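Local coordinates for VESB protease (Vibrio cholerae, PDB 4LK4), which is an extracellular protease of the trypsin (S1) family and probably cuts proteins internally as a serine-type endopeptidase, at residues L28-R31 against G32-A35; A54-C57 against F58-R61; L75-S78 against S79-E82. The protein carries 1 engineered substitution. All blocks are in the same frame, centred on the assembly; numbering follows the deposited sequence.

Contact 1: residues L28-R31 against G32-A35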
ATOM      1  N   LEU A  28     -12.100   0.407   2.639  1.00 39.68           N
ATOM      2  CA  LEU A  28     -11.689  -0.990   2.603  1.00 42.23           C
ATOM      3  C   LEU A  28     -12.602  -1.782   3.531  1.00 42.03           C
ATOM      4  O   LEU A  28     -12.742  -1.456   4.717  1.00 40.14           O
ATOM      5  CB  LEU A  28     -10.224  -1.129   3.023  1.00 44.19           C
ATOM      6  CG  LEU A  28      -9.229  -0.392   2.129  1.00 46.87           C
ATOM      7  CD1 LEU A  28      -7.830  -0.708   2.620  1.00 50.67           C
ATOM      8  CD2 LEU A  28      -9.369  -0.811   0.682  1.00 47.50           C
ATOM      9  N   VAL A  29     -13.247  -2.806   2.992  1.00 43.31           N
ATOM     10  CA  VAL A  29     -14.244  -3.506   3.783  1.00 44.66           C
ATOM     11  C   VAL A  29     -14.051  -4.987   3.635  1.00 46.98           C
ATOM     12  O   VAL A  29     -13.594  -5.449   2.593  1.00 48.47           O
ATOM     13  CB  VAL A  29     -15.677  -3.082   3.422  1.00 43.61           C
ATOM     14  CG1 VAL A  29     -15.750  -1.563   3.301  1.00 44.20           C
ATOM     15  CG2 VAL A  29     -16.119  -3.683   2.128  1.00 45.52           C
ATOM     16  N   LYS A  30     -14.410  -5.707   4.689  1.00 47.91           N
ATOM     17  CA  LYS A  30     -14.278  -7.129   4.739  1.00 51.09           C
ATOM     18  C   LYS A  30     -15.191  -7.743   3.696  1.00 49.61           C
ATOM     19  O   LYS A  30     -16.348  -7.358   3.585  1.00 46.71           O
ATOM     20  CB  LYS A  30     -14.620  -7.643   6.139  1.00 56.48           C
ATOM     21  CG  LYS A  30     -14.636  -9.166   6.243  1.00 65.41           C
ATOM     22  CD  LYS A  30     -14.451  -9.637   7.680  1.00 72.56           C
ATOM     23  CE  LYS A  30     -14.662 -11.146   7.805  1.00 80.80           C
ATOM     24  NZ  LYS A  30     -16.103 -11.419   8.097  1.00 84.57           N
ATOM     25  N   ARG A  31     -14.657  -8.705   2.936  1.00 49.95           N
ATOM     26  CA  ARG A  31     -15.414  -9.342   1.886  1.00 49.71           C
ATOM     27  C   ARG A  31     -16.581 -10.134   2.437  1.00 50.89           C
ATOM     28  O   ARG A  31     -16.442 -10.856   3.428  1.00 50.88           O
ATOM     29  CB  ARG A  31     -14.535 -10.282   1.056  1.00 52.01           C
ATOM     30  CG  ARG A  31     -15.279 -10.773  -0.190  1.00 52.46           C
ATOM     31  CD  ARG A  31     -14.391 -11.436  -1.196  1.00 54.17           C
ATOM     32  NE  ARG A  31     -13.246 -10.627  -1.566  1.00 53.24           N
ATOM     33  CZ  ARG A  31     -12.259 -11.067  -2.346  1.00 54.56           C
ATOM     34  NH1 ARG A  31     -12.289 -12.303  -2.815  1.00 57.25           N
ATOM     35  NH2 ARG A  31     -11.230 -10.288  -2.635  1.00 53.69           N
ATOM     36  N   GLY A  32     -17.728 -10.012   1.765  1.00 52.18           N
ATOM     37  CA  GLY A  32     -18.950 -10.738   2.145  1.00 53.51           C
ATOM     38  C   GLY A  32     -19.714 -10.055   3.270  1.00 53.22           C
ATOM     39  O   GLY A  32     -20.777 -10.517   3.666  1.00 55.52           O
ATOM     40  N   ALA A  33     -19.180  -8.964   3.811  1.00 50.94           N
ATOM     41  CA  ALA A  33     -19.871  -8.259   4.875  1.00 50.91           C
ATOM     42  C   ALA A  33     -20.550  -6.929   4.425  1.00 49.02           C
ATOM     43  O   ALA A  33     -20.224  -6.335   3.399  1.00 47.33           O
ATOM     44  CB  ALA A  33     -18.923  -8.012   6.016  1.00 51.03           C
ATOM     45  N   ASP A  34     -21.540  -6.519   5.203  1.00 51.50           N
ATOM     46  CA  ASP A  34     -22.178  -5.223   5.071  1.00 52.33           C
ATOM     47  C   ASP A  34     -21.075  -4.146   5.113  1.00 48.94           C
ATOM     48  O   ASP A  34     -20.129  -4.233   5.893  1.00 46.66           O
ATOM     49  CB  ASP A  34     -23.218  -5.042   6.199  1.00 55.45           C
ATOM     50  CG  ASP A  34     -23.710  -3.620   6.309  1.00 59.31           C
ATOM     51  OD1 ASP A  34     -24.676  -3.303   5.599  1.00 64.54           O
ATOM     52  OD2 ASP A  34     -23.105  -2.792   7.048  1.00 60.41           O
ATOM     53  N   ALA A  35     -21.183  -3.151   4.242  1.00 48.37           N
ATOM     54  CA  ALA A  35     -20.100  -2.158   4.064  1.00 47.36           C
ATOM     55  C   ALA A  35     -19.798  -1.386   5.342  1.00 46.46           C
ATOM     56  O   ALA A  35     -18.647  -1.197   5.678  1.00 46.80           O
ATOM     57  CB  ALA A  35     -20.438  -1.182   2.938  1.00 47.12           C
TER
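Ala33 folds back on Lys30 to close a type II beta turn at the end of strand 25-30. Its backbone N donates to Lys30 O over 3.3 Å, a fairly straight bond (155° at the hydrogen). The methyl of Ala33 leans over the same oxygen, CB to Lys30 O 3.6 Å, and its CB lies alongside Lys30 CB at 4.3 Å. Gly32 sits third in the turn with a positive phi of 82°, as this turn type calls for. One residue before the turn, Val29 reaches the returning chain through one branch, CG1, which meets Ala35 O at 3.8 Å; that methyl points opposite the valine's own carbonyl carbon.

Arg31 heads the other way. CG stands opposite the backbone N, chi1 -171°, and a bend at chi3 brings NH2 to Val66 O, with a weaker bond to Ala86 O and a long, weak ion pair from NE to Asp67. Asp34, the N-cap of helix 35-38, receives Gln37 N on OD2. With a single hydrogen bond across it, the turn probably owes much of its placement to outside partners: Arg31 of the turn reaches strand 66-70 at Val66, and Arg83 of strand 82-91 donates through NH2 to Ala33 O, so both sides of the turn are bonded to other barrel strands.

Contact 2: residues A54-C57 against F58-R61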
ATOM      1  N   ALA A  54      -2.467   1.972   3.600  1.00 38.40           N
ATOM      2  CA  ALA A  54      -1.415   1.779   4.586  1.00 39.66           C
ATOM      3  C   ALA A  54      -1.097   0.290   4.669  1.00 40.97           C
ATOM      4  O   ALA A  54      -1.996  -0.529   4.539  1.00 42.77           O
ATOM      5  CB  ALA A  54      -1.888   2.301   5.933  1.00 39.63           C
ATOM      6  N   ALA A  55       0.162  -0.099   4.860  1.00 41.91           N
ATOM      7  CA  ALA A  55       0.452  -1.559   4.933  1.00 41.64           C
ATOM      8  C   ALA A  55      -0.119  -2.217   6.171  1.00 42.33           C
ATOM      9  O   ALA A  55      -0.556  -3.368   6.119  1.00 41.86           O
ATOM     10  CB  ALA A  55       1.935  -1.841   4.853  1.00 42.30           C
ATOM     11  N   HIS A  56      -0.122  -1.525   7.299  1.00 42.98           N
ATOM     12  CA  HIS A  56      -0.562  -2.213   8.507  1.00 45.72           C
ATOM     13  C   HIS A  56      -2.061  -2.567   8.528  1.00 45.81           C
ATOM     14  O   HIS A  56      -2.467  -3.399   9.312  1.00 48.56           O
ATOM     15  CB  HIS A  56      -0.168  -1.452   9.760  1.00 45.81           C
ATOM     16  CG  HIS A  56      -1.113  -0.373  10.119  1.00 45.78           C
ATOM     17  ND1 HIS A  56      -0.912   0.937   9.742  1.00 45.42           N
ATOM     18  CD2 HIS A  56      -2.258  -0.395  10.841  1.00 45.46           C
ATOM     19  CE1 HIS A  56      -1.895   1.676  10.215  1.00 44.97           C
ATOM     20  NE2 HIS A  56      -2.725   0.893  10.883  1.00 45.80           N
ATOM     21  N   CYS A  57      -2.870  -1.967   7.663  1.00 45.95           N
ATOM     22  CA  CYS A  57      -4.258  -2.417   7.446  1.00 46.49           C
ATOM     23  C   CYS A  57      -4.345  -3.913   7.112  1.00 46.55           C
ATOM     24  O   CYS A  57      -5.411  -4.530   7.250  1.00 46.76           O
ATOM     25  CB  CYS A  57      -4.888  -1.625   6.299  1.00 46.99           C
ATOM     26  SG  CYS A  57      -5.086   0.137   6.668  1.00 50.37           S
ATOM     27  N   PHE A  58      -3.246  -4.496   6.632  1.00 46.29           N
ATOM     28  CA  PHE A  58      -3.254  -5.893   6.245  1.00 47.16           C
ATOM     29  C   PHE A  58      -2.365  -6.778   7.095  1.00 49.25           C
ATOM     30  O   PHE A  58      -2.128  -7.898   6.714  1.00 49.23           O
ATOM     31  CB  PHE A  58      -2.895  -6.022   4.761  1.00 46.77           C
ATOM     32  CG  PHE A  58      -3.712  -5.145   3.882  1.00 46.53           C
ATOM     33  CD1 PHE A  58      -5.016  -5.451   3.626  1.00 47.02           C
ATOM     34  CD2 PHE A  58      -3.186  -4.013   3.336  1.00 48.13           C
ATOM     35  CE1 PHE A  58      -5.792  -4.656   2.842  1.00 47.21           C
ATOM     36  CE2 PHE A  58      -3.954  -3.205   2.550  1.00 49.07           C
ATOM     37  CZ  PHE A  58      -5.276  -3.516   2.320  1.00 48.16           C
ATOM     38  N   ASP A  59      -1.911  -6.314   8.265  1.00 52.52           N
ATOM     39  CA  ASP A  59      -1.103  -7.179   9.156  1.00 54.47           C
ATOM     40  C   ASP A  59      -1.745  -8.564   9.295  1.00 56.33           C
ATOM     41  O   ASP A  59      -1.050  -9.598   9.267  1.00 60.22           O
ATOM     42  CB  ASP A  59      -0.925  -6.568  10.558  1.00 55.85           C
ATOM     43  CG  ASP A  59       0.068  -5.384  10.603  1.00 55.28           C
ATOM     44  OD1 ASP A  59       1.011  -5.310   9.792  1.00 52.48           O
ATOM     45  OD2 ASP A  59      -0.096  -4.522  11.504  1.00 58.42           O
ATOM     46  N   SER A  60      -3.067  -8.610   9.389  1.00 57.58           N
ATOM     47  CA  SER A  60      -3.754  -9.886   9.671  1.00 63.56           C
ATOM     48  C   SER A  60      -4.823 -10.279   8.656  1.00 59.40           C
ATOM     49  O   SER A  60      -5.777 -10.975   8.996  1.00 61.14           O
ATOM     50  CB  SER A  60      -4.380  -9.790  11.068  1.00 70.21           C
ATOM     51  OG  SER A  60      -3.393  -9.549  12.070  1.00 76.38           O
ATOM     52  N   ARG A  61      -4.662  -9.824   7.420  1.00 55.80           N
ATOM     53  CA  ARG A  61      -5.653 -10.010   6.371  1.00 55.26           C
ATOM     54  C   ARG A  61      -4.931 -10.227   5.078  1.00 55.64           C
ATOM     55  O   ARG A  61      -3.809  -9.740   4.902  1.00 55.28           O
ATOM     56  CB  ARG A  61      -6.459  -8.746   6.135  1.00 53.88           C
ATOM     57  CG  ARG A  61      -7.179  -8.174   7.323  1.00 55.61           C
ATOM     58  CD  ARG A  61      -7.835  -6.849   6.965  1.00 54.75           C
ATOM     59  NE  ARG A  61      -8.172  -6.120   8.187  1.00 55.11           N
ATOM     60  CZ  ARG A  61      -9.343  -6.197   8.801  1.00 58.53           C
ATOM     61  NH1 ARG A  61     -10.337  -6.935   8.297  1.00 60.45           N
ATOM     62  NH2 ARG A  61      -9.538  -5.509   9.922  1.00 62.28           N
TER
HETATM   63  O   HOH W   1      -4.943  -6.407   9.792  1.00 62.55           O
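Cys57 O is gripped from two directions, each time weakly. Arg61 NE approaches it at 3.3 Å with a bent geometry of 124° at the hydrogen, the oxygen lying at the edge of the guanidinium near its plane, and water 1 donates to it over 3.2 Å. That water in turn accepts from Ser60 N at 2.9 Å, so it bridges the carbonyl to the type I turn running from Phe58 to Arg61. The arginine chain is extended from CG to NE, and its charged end also makes a cation-pi contact with Phe40.

Two firmer backbone bonds wind the preceding turn: Phe58 N to Ala55 O at 3.0 Å, and Asp59 N to His56 O at 3.1 Å and nearly straight (174°). Both belong to the short 3-10 turn just after strand 50-53. In the trypsin fold this is the stretch that carries the family's histidine; His56 ND1 is hydrogen-bonded to Asp103 OD2, consistent with the histidine and aspartate of the S1 catalytic triad, and the side chain touches Ala199, at the place of the family's catalytic serine and probably the engineered substitution. The histidine's chi1 of 83° sets the ring between its own N and carbonyl carbon. Of the His56 side chain, CB is the part nearest Asp59, 3.5 Å from OD2. The other carboxylate oxygen, OD1, is claimed by Tyr95 OH and by a salt bridge to Arg91, whose NH2 is also hydrogen-bonded to Ala55 O.

On the buried side, Cys57 CB sits over one face of the Phe58 ring in a CH-pi contact, 4.2 Å from the centroid and offset toward the rim. The sulfur of Cys57 is joined to Cys41 in a disulfide, while Phe58 packs on against Ile89 and Arg91 of strand 82-91.

Contact 3: residues L75-S78 against S79-E82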
ATOM      1  N   LEU A  75     -21.691   4.708   4.135  1.00 41.71           N
ATOM      2  CA  LEU A  75     -21.403   3.276   3.998  1.00 42.54           C
ATOM      3  C   LEU A  75     -22.667   2.411   3.973  1.00 43.55           C
ATOM      4  O   LEU A  75     -22.622   1.304   3.460  1.00 45.04           O
ATOM      5  CB  LEU A  75     -20.416   2.793   5.070  1.00 41.51           C
ATOM      6  CG  LEU A  75     -19.034   3.448   4.992  1.00 40.16           C
ATOM      7  CD1 LEU A  75     -18.284   3.288   6.273  1.00 40.14           C
ATOM      8  CD2 LEU A  75     -18.208   2.870   3.890  1.00 40.81           C
ATOM      9  N   ASN A  76     -23.775   2.913   4.508  1.00 44.03           N
ATOM     10  CA  ASN A  76     -25.045   2.202   4.467  1.00 46.34           C
ATOM     11  C   ASN A  76     -25.817   2.311   3.142  1.00 47.57           C
ATOM     12  O   ASN A  76     -26.920   1.768   3.017  1.00 47.91           O
ATOM     13  CB  ASN A  76     -25.945   2.693   5.602  1.00 47.68           C
ATOM     14  CG  ASN A  76     -25.781   1.904   6.868  1.00 48.19           C
ATOM     15  OD1 ASN A  76     -25.294   0.780   6.863  1.00 49.55           O
ATOM     16  ND2 ASN A  76     -26.195   2.487   7.965  1.00 49.91           N
ATOM     17  N   ASN A  77     -25.264   3.036   2.179  1.00 47.79           N
ATOM     18  CA  ASN A  77     -25.934   3.259   0.927  1.00 50.66           C
ATOM     19  C   ASN A  77     -25.157   2.556  -0.158  1.00 52.70           C
ATOM     20  O   ASN A  77     -24.225   3.139  -0.727  1.00 52.39           O
ATOM     21  CB  ASN A  77     -25.989   4.763   0.655  1.00 51.51           C
ATOM     22  CG  ASN A  77     -26.771   5.122  -0.621  1.00 52.74           C
ATOM     23  OD1 ASN A  77     -26.929   4.308  -1.537  1.00 53.43           O
ATOM     24  ND2 ASN A  77     -27.256   6.355  -0.673  1.00 52.68           N
ATOM     25  N   SER A  78     -25.535   1.314  -0.461  1.00 55.86           N
ATOM     26  CA  SER A  78     -24.765   0.501  -1.410  1.00 58.09           C
ATOM     27  C   SER A  78     -24.858   0.982  -2.868  1.00 59.34           C
ATOM     28  O   SER A  78     -24.190   0.465  -3.721  1.00 62.93           O
ATOM     29  CB  SER A  78     -25.144  -0.979  -1.299  1.00 59.76           C
ATOM     30  OG  SER A  78     -26.460  -1.197  -1.769  1.00 64.18           O
ATOM     31  N   SER A  79     -25.648   1.996  -3.149  1.00 62.13           N
ATOM     32  CA  SER A  79     -25.648   2.603  -4.480  1.00 64.35           C
ATOM     33  C   SER A  79     -24.604   3.727  -4.662  1.00 63.53           C
ATOM     34  O   SER A  79     -24.483   4.283  -5.758  1.00 66.68           O
ATOM     35  CB  SER A  79     -27.040   3.174  -4.766  1.00 65.55           C
ATOM     36  OG  SER A  79     -27.224   4.412  -4.095  1.00 64.34           O
ATOM     37  N   GLN A  80     -23.910   4.120  -3.597  1.00 60.65           N
ATOM     38  CA  GLN A  80     -22.841   5.116  -3.713  1.00 59.59           C
ATOM     39  C   GLN A  80     -21.523   4.379  -3.884  1.00 58.70           C
ATOM     40  O   GLN A  80     -21.189   3.543  -3.056  1.00 61.41           O
ATOM     41  CB  GLN A  80     -22.755   5.988  -2.460  1.00 58.55           C
ATOM     42  CG  GLN A  80     -23.720   7.157  -2.435  1.00 59.09           C
ATOM     43  CD  GLN A  80     -23.762   7.829  -1.086  1.00 58.17           C
ATOM     44  OE1 GLN A  80     -23.200   7.321  -0.117  1.00 57.81           O
ATOM     45  NE2 GLN A  80     -24.423   8.967  -1.009  1.00 56.76           N
ATOM     46  N   GLY A  81     -20.785   4.683  -4.943  1.00 57.79           N
ATOM     47  CA  GLY A  81     -19.480   4.056  -5.204  1.00 57.83           C
ATOM     48  C   GLY A  81     -19.502   2.633  -5.768  1.00 57.99           C
ATOM     49  O   GLY A  81     -20.533   1.964  -5.721  1.00 60.78           O
ATOM     50  N   GLU A  82     -18.354   2.176  -6.275  1.00 55.70           N
ATOM     51  CA  GLU A  82     -18.221   0.838  -6.844  1.00 56.74           C
ATOM     52  C   GLU A  82     -17.530  -0.067  -5.855  1.00 51.74           C
ATOM     53  O   GLU A  82     -16.406   0.198  -5.442  1.00 48.86           O
ATOM     54  CB  GLU A  82     -17.419   0.855  -8.153  1.00 61.24           C
ATOM     55  CG  GLU A  82     -18.054   1.712  -9.235  1.00 69.30           C
ATOM     56  CD  GLU A  82     -17.308   1.705 -10.580  1.00 78.43           C
ATOM     57  OE1 GLU A  82     -16.371   0.891 -10.790  1.00 76.52           O
ATOM     58  OE2 GLU A  82     -17.695   2.536 -11.445  1.00 86.34           O
TER
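Asn77 reaches across the turn to both Ser79 and Gln80, using a different part of its amide for each. Its CB lies 3.9 Å from Gln80 OE1. With CG trans to the backbone N (chi1 -176°), the amide is carried toward the returning chain, and OD1 takes two bonds there: one from Ser79 OG, short at 2.6 Å, and one from Ser79 N at 3.1 Å, the latter bent to 141° at the hydrogen. Both donors are slightly tilted from the amide's carbonyl plane. On the other arm of the amide, ND2 rests against the flat end of Gln80, 3.8 Å from its CD. The two amide planes are only 16° apart and stack, although the side chains themselves cross at about a right angle.

Neighbouring groups help to set this arrangement. Ser79 OG is placed between its own N and carbonyl carbon, which turns the hydroxyl back to Asn77. Gln80 OE1 accepts from Asp74 N, holding the glutamine's amide of the stack against the earlier part of the loop. In the backbone, Gln80 N donates to Asn77 O over 3.0 Å and closes a type I beta turn.

An Asx turn, Asn77 OD1 to Ser79 N, is thus superimposed on a type I turn that starts at the same residue, at the outer tip of the surface loop joining strands 66-70 and 82-91 of the trypsin fold.

How the contacts relate
The contacts follow one another along the chain, each finishing before the next begins, and all lie in or at the ends of loops that join strands of the six-stranded antiparallel barrel of the trypsin-like part. Though first in sequence, contact 1 touches both others in space. It lies about 12 Å between centres from contact 3, which it meets through Ala35 CB and Leu75 O, 3.3 Å apart, and about 15 Å between centres from contact 2, where Leu28 CD1 packs on Phe58 CZ at 3.8 Å. Contacts 2 and 3 stay apart, about 13 Å between nearest atoms. The barrel thus carries two neighbouring surface turns, while the histidine turn sits deeper, its centre about 9 Å from the chain's centre.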